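Local atomic coordinates of hypothetical protein MG296 homolog (Mycoplasma pneumoniae, PDB entry 2I15), a protein that is of unknown function, an uncharacterised, all-alpha member of the Mg296 family. Residues L14-F17 and V18-E21; T29-Q32 and N33-C37. All coordinates share one frame; numbering follows the deposited sequence.

In the fold
Contacts 1 and 2 are both surface contacts, each confined to two or so turns of a single helix: 14-21 lies in helix 9-23 and 29-37 in helix 27-41, the next helix along the chain. Their centres are about 18 Å apart and their nearest atoms about 7 Å, so they do not touch. Contact 1, the farther from the centre of the chain (28 Å against 20 Å), pairs a threonine hydroxyl with a helix carbonyl and sets a carboxylate alongside a phenyl ring. In contact 2 an arginine bends back to a carbonyl on the exposed surface, while two phenylalanines follow one another a turn apart.

Contact 1: residues L14-F17 and V18-E21; sequences LKQF and VQTE
The carbonyl oxygen Q16 O is gripped twice by T20: the backbone T20 N and the hydroxyl T20 OG1 each donate to it at 2.8 Å. The two donors arrive from opposite faces of the carbonyl plane. With OG1 beside its own backbone N (chi1 -64°), T20 turns its hydroxyl back over the preceding turn, so that one residue supplies both the regular helix bond and a side-chain bond. One residue further on, E21 N donates to F17 O at 2.7 Å. The side chains of this pair run alongside each other, the E21 carboxylate nearly parallel to the phenyl ring, with planes 11° apart. E21 OE1 comes within 3.6 Å of F17 CE1, while OE2 forms a salt bridge with K24. At the start of the stretch V18 N bonds L14 O at 3.2 Å, and the methyl V18 CG1 touches two apolar neighbours, L14 CD2 at 4.1 Å and F17 CD2 at 4.0 Å. This plain helical packing lies on the surface of helix 9-23, the first helix of the chain, and its E21 end leads through K24 toward helix 27-41.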
loop_
_atom_site.group_PDB
_atom_site.type_symbol
_atom_site.label_atom_id
_atom_site.label_comp_id
_atom_site.label_asym_id
_atom_site.label_seq_id
_atom_site.Cartn_x
_atom_site.Cartn_y
_atom_site.Cartn_z
ATOM N N LEU A 14 -25.530 32.916 -16.254
ATOM C CA LEU A 14 -24.818 31.656 -16.127
ATOM C C LEU A 14 -24.372 31.245 -17.527
ATOM O O LEU A 14 -23.196 30.947 -17.762
ATOM C CB LEU A 14 -25.731 30.586 -15.538
ATOM C CG LEU A 14 -25.136 29.602 -14.529
ATOM C CD1 LEU A 14 -26.005 28.334 -14.504
ATOM C CD2 LEU A 14 -23.685 29.255 -14.875
ATOM N N LYS A 15 -25.321 31.278 -18.458
ATOM C CA LYS A 15 -25.072 30.927 -19.853
ATOM C C LYS A 15 -24.014 31.849 -20.483
ATOM O O LYS A 15 -23.069 31.399 -21.149
ATOM C CB LYS A 15 -26.373 31.035 -20.653
ATOM C CG LYS A 15 -26.239 30.580 -22.087
ATOM C CD LYS A 15 -27.432 31.015 -22.916
ATOM C CE LYS A 15 -27.484 32.524 -23.066
ATOM N NZ LYS A 15 -26.257 33.073 -23.718
ATOM N N GLN A 16 -24.203 33.148 -20.281
ATOM C CA GLN A 16 -23.302 34.172 -20.801
ATOM C C GLN A 16 -21.881 33.876 -20.319
ATOM O O GLN A 16 -20.909 34.006 -21.062
ATOM C CB GLN A 16 -23.735 35.546 -20.272
ATOM C CG GLN A 16 -23.345 36.741 -21.123
ATOM C CD GLN A 16 -24.364 37.017 -22.204
ATOM O OE1 GLN A 16 -24.445 36.291 -23.194
ATOM N NE2 GLN A 16 -25.167 38.058 -22.010
ATOM N N PHE A 17 -21.781 33.473 -19.058
ATOM C CA PHE A 17 -20.495 33.180 -18.423
ATOM C C PHE A 17 -19.687 32.004 -19.013
ATOM O O PHE A 17 -18.535 32.175 -19.433
ATOM C CB PHE A 17 -20.716 32.942 -16.920
ATOM C CG PHE A 17 -19.483 32.522 -16.195
ATOM C CD1 PHE A 17 -18.536 33.452 -15.816
ATOM C CD2 PHE A 17 -19.235 31.179 -15.962
ATOM C CE1 PHE A 17 -17.350 33.046 -15.218
ATOM C CE2 PHE A 17 -18.060 30.757 -15.369
ATOM C CZ PHE A 17 -17.113 31.689 -14.996
ATOM N N VAL A 18 -20.282 30.811 -19.044
ATOM C CA VAL A 18 -19.570 29.646 -19.560
ATOM C C VAL A 18 -19.345 29.844 -21.064
ATOM O O VAL A 18 -18.368 29.349 -21.632
ATOM C CB VAL A 18 -20.352 28.332 -19.259
ATOM C CG1 VAL A 18 -21.340 28.559 -18.119
ATOM C CG2 VAL A 18 -21.052 27.846 -20.458
ATOM N N GLN A 19 -20.255 30.590 -21.690
ATOM C CA GLN A 19 -20.173 30.912 -23.112
ATOM C C GLN A 19 -18.927 31.790 -23.364
ATOM O O GLN A 19 -18.095 31.464 -24.210
ATOM C CB GLN A 19 -21.454 31.651 -23.528
ATOM C CG GLN A 19 -21.744 31.759 -25.036
ATOM C CD GLN A 19 -23.181 32.253 -25.326
ATOM O OE1 GLN A 19 -24.045 31.491 -25.786
ATOM N NE2 GLN A 19 -23.432 33.531 -25.048
ATOM N N THR A 20 -18.799 32.881 -22.603
ATOM C CA THR A 20 -17.672 33.818 -22.712
ATOM C C THR A 20 -16.370 33.118 -22.290
ATOM O O THR A 20 -15.302 33.297 -22.884
ATOM C CB THR A 20 -17.904 35.042 -21.808
ATOM O OG1 THR A 20 -19.060 35.763 -22.267
ATOM C CG2 THR A 20 -16.695 35.981 -21.864
ATOM N N GLU A 21 -16.484 32.343 -21.225
ATOM C CA GLU A 21 -15.379 31.578 -20.689
ATOM C C GLU A 21 -14.783 30.726 -21.825
ATOM O O GLU A 21 -13.576 30.739 -22.067
ATOM C CB GLU A 21 -15.926 30.705 -19.569
ATOM C CG GLU A 21 -15.065 30.582 -18.311
ATOM C CD GLU A 21 -14.445 31.881 -17.826
ATOM O OE1 GLU A 21 -15.066 32.949 -17.983
ATOM O OE2 GLU A 21 -13.331 31.814 -17.268
#

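Contact 2: residues T29-Q32 and N33-C37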
loop_
_atom_site.group_PDB
_atom_site.type_symbol
_atom_site.label_atom_id
_atom_site.label_comp_id
_atom_site.label_asym_id
_atom_site.label_seq_id
_atom_site.Cartn_x
_atom_site.Cartn_y
_atom_site.Cartn_z
ATOM N N THR A 29 -7.230 23.403 -27.451
ATOM C CA THR A 29 -6.645 22.885 -26.213
ATOM C C THR A 29 -7.795 22.458 -25.322
ATOM O O THR A 29 -7.719 21.438 -24.630
ATOM C CB THR A 29 -5.840 23.963 -25.448
ATOM O OG1 THR A 29 -4.695 24.342 -26.218
ATOM C CG2 THR A 29 -5.389 23.436 -24.093
ATOM N N PHE A 30 -8.845 23.280 -25.305
ATOM C CA PHE A 30 -10.036 22.984 -24.523
ATOM C C PHE A 30 -10.626 21.684 -25.052
ATOM O O PHE A 30 -10.878 20.753 -24.285
ATOM C CB PHE A 30 -11.077 24.098 -24.668
ATOM C CG PHE A 30 -12.444 23.708 -24.160
ATOM C CD1 PHE A 30 -12.719 23.696 -22.799
ATOM C CD2 PHE A 30 -13.446 23.315 -25.045
ATOM C CE1 PHE A 30 -13.962 23.294 -22.328
ATOM C CE2 PHE A 30 -14.690 22.910 -24.575
ATOM C CZ PHE A 30 -14.947 22.904 -23.216
ATOM N N ARG A 31 -10.833 21.634 -26.372
ATOM C CA ARG A 31 -11.392 20.468 -27.056
ATOM C C ARG A 31 -10.757 19.142 -26.627
ATOM O O ARG A 31 -11.457 18.150 -26.410
ATOM C CB ARG A 31 -11.233 20.634 -28.578
ATOM C CG ARG A 31 -11.837 19.479 -29.394
ATOM C CD ARG A 31 -10.839 18.826 -30.321
ATOM N NE ARG A 31 -10.643 19.522 -31.593
ATOM C CZ ARG A 31 -11.570 19.650 -32.541
ATOM N NH1 ARG A 31 -12.779 19.138 -32.377
ATOM N NH2 ARG A 31 -11.284 20.278 -33.668
ATOM N N GLN A 32 -9.430 19.122 -26.525
ATOM C CA GLN A 32 -8.711 17.909 -26.137
ATOM C C GLN A 32 -8.987 17.541 -24.671
ATOM O O GLN A 32 -9.210 16.381 -24.349
ATOM C CB GLN A 32 -7.204 18.098 -26.343
ATOM C CG GLN A 32 -6.832 18.509 -27.757
ATOM C CD GLN A 32 -5.353 18.812 -27.923
ATOM O OE1 GLN A 32 -4.794 19.675 -27.228
ATOM N NE2 GLN A 32 -4.709 18.111 -28.854
ATOM N N ASN A 33 -8.970 18.527 -23.780
ATOM C CA ASN A 33 -9.224 18.241 -22.376
ATOM C C ASN A 33 -10.647 17.742 -22.232
ATOM O O ASN A 33 -10.915 16.771 -21.523
ATOM C CB ASN A 33 -8.983 19.496 -21.531
ATOM C CG ASN A 33 -7.555 20.000 -21.655
ATOM O OD1 ASN A 33 -6.625 19.203 -21.755
ATOM N ND2 ASN A 33 -7.373 21.313 -21.648
ATOM N N PHE A 34 -11.562 18.391 -22.927
ATOM C CA PHE A 34 -12.946 17.966 -22.878
ATOM C C PHE A 34 -13.070 16.509 -23.343
ATOM O O PHE A 34 -13.672 15.681 -22.651
ATOM C CB PHE A 34 -13.803 18.870 -23.761
ATOM C CG PHE A 34 -15.238 18.448 -23.821
ATOM C CD1 PHE A 34 -16.130 18.780 -22.800
ATOM C CD2 PHE A 34 -15.677 17.637 -24.859
ATOM C CE1 PHE A 34 -17.440 18.294 -22.819
ATOM C CE2 PHE A 34 -16.970 17.153 -24.879
ATOM C CZ PHE A 34 -17.857 17.477 -23.858
ATOM N N ASN A 35 -12.495 16.196 -24.507
ATOM C CA ASN A 35 -12.554 14.829 -25.027
ATOM C C ASN A 35 -11.838 13.866 -24.092
ATOM O O ASN A 35 -12.198 12.693 -23.998
ATOM C CB ASN A 35 -11.941 14.757 -26.433
ATOM C CG ASN A 35 -12.826 15.408 -27.488
ATOM O OD1 ASN A 35 -14.018 15.660 -27.245
ATOM N ND2 ASN A 35 -12.255 15.681 -28.670
ATOM N N ARG A 36 -10.807 14.359 -23.415
ATOM C CA ARG A 36 -10.074 13.524 -22.476
ATOM C C ARG A 36 -10.917 13.309 -21.227
ATOM O O ARG A 36 -11.070 12.180 -20.787
ATOM C CB ARG A 36 -8.730 14.150 -22.110
ATOM C CG ARG A 36 -7.734 14.050 -23.236
ATOM C CD ARG A 36 -6.408 14.652 -22.857
ATOM N NE ARG A 36 -5.938 15.557 -23.894
ATOM C CZ ARG A 36 -4.683 15.969 -24.012
ATOM N NH1 ARG A 36 -3.764 15.554 -23.152
ATOM N NH2 ARG A 36 -4.349 16.797 -24.989
ATOM N N CYS A 37 -11.457 14.383 -20.656
ATOM C CA CYS A 37 -12.314 14.260 -19.483
ATOM C C CYS A 37 -13.440 13.274 -19.784
ATOM O O CYS A 37 -13.715 12.364 -18.998
ATOM C CB CYS A 37 -12.951 15.605 -19.128
ATOM S SG CYS A 37 -11.834 16.946 -18.637
#
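This is a local surface contact along one helix, between residues a turn apart in the middle of helix 27-41, the second helix of an all-alpha chain. Backbone bonds run through it from F34 N to F30 O at 2.8 Å and from N35 N to R31 O at 2.9 Å. Q32 O receives R36 N at 2.7 Å and, in addition, a weak bond from R36 NE at 3.4 Å, bent to 131° at the hydrogen. R36 gets there because its CG stands beside its own backbone N (chi1 -73°) and the chain bends at chi3, folding the guanidinium back along the preceding turn. Its NH2 then lies 3.4 Å from Q32 CB. The Q32 and R36 side chains run in the same direction, but their flat ends are turned steeply against each other, 79° between planes. On another side of the helix F34 CB sits over one face of the F30 ring, off-centre toward the rim, with F30 CE2 4.2 Å away; the F30 ring also meets F22 of helix 9-23 edge-to-face. R31 and N35 lie alongside one another, R31 CD 3.8 Å from N35 ND2, while the guanidinium of R31 forms a salt bridge with E28. T29 and N33 likewise point the same way, and the T29 hydroxyl bonds D26. The chemistry is thus divided round the helix: F30 makes an apolar link to helix 9-23 through F22, whereas R31 pairs with E28 of the same helix and R36 NE is weakly bonded to Q32 O, whose main donor remains R36 N.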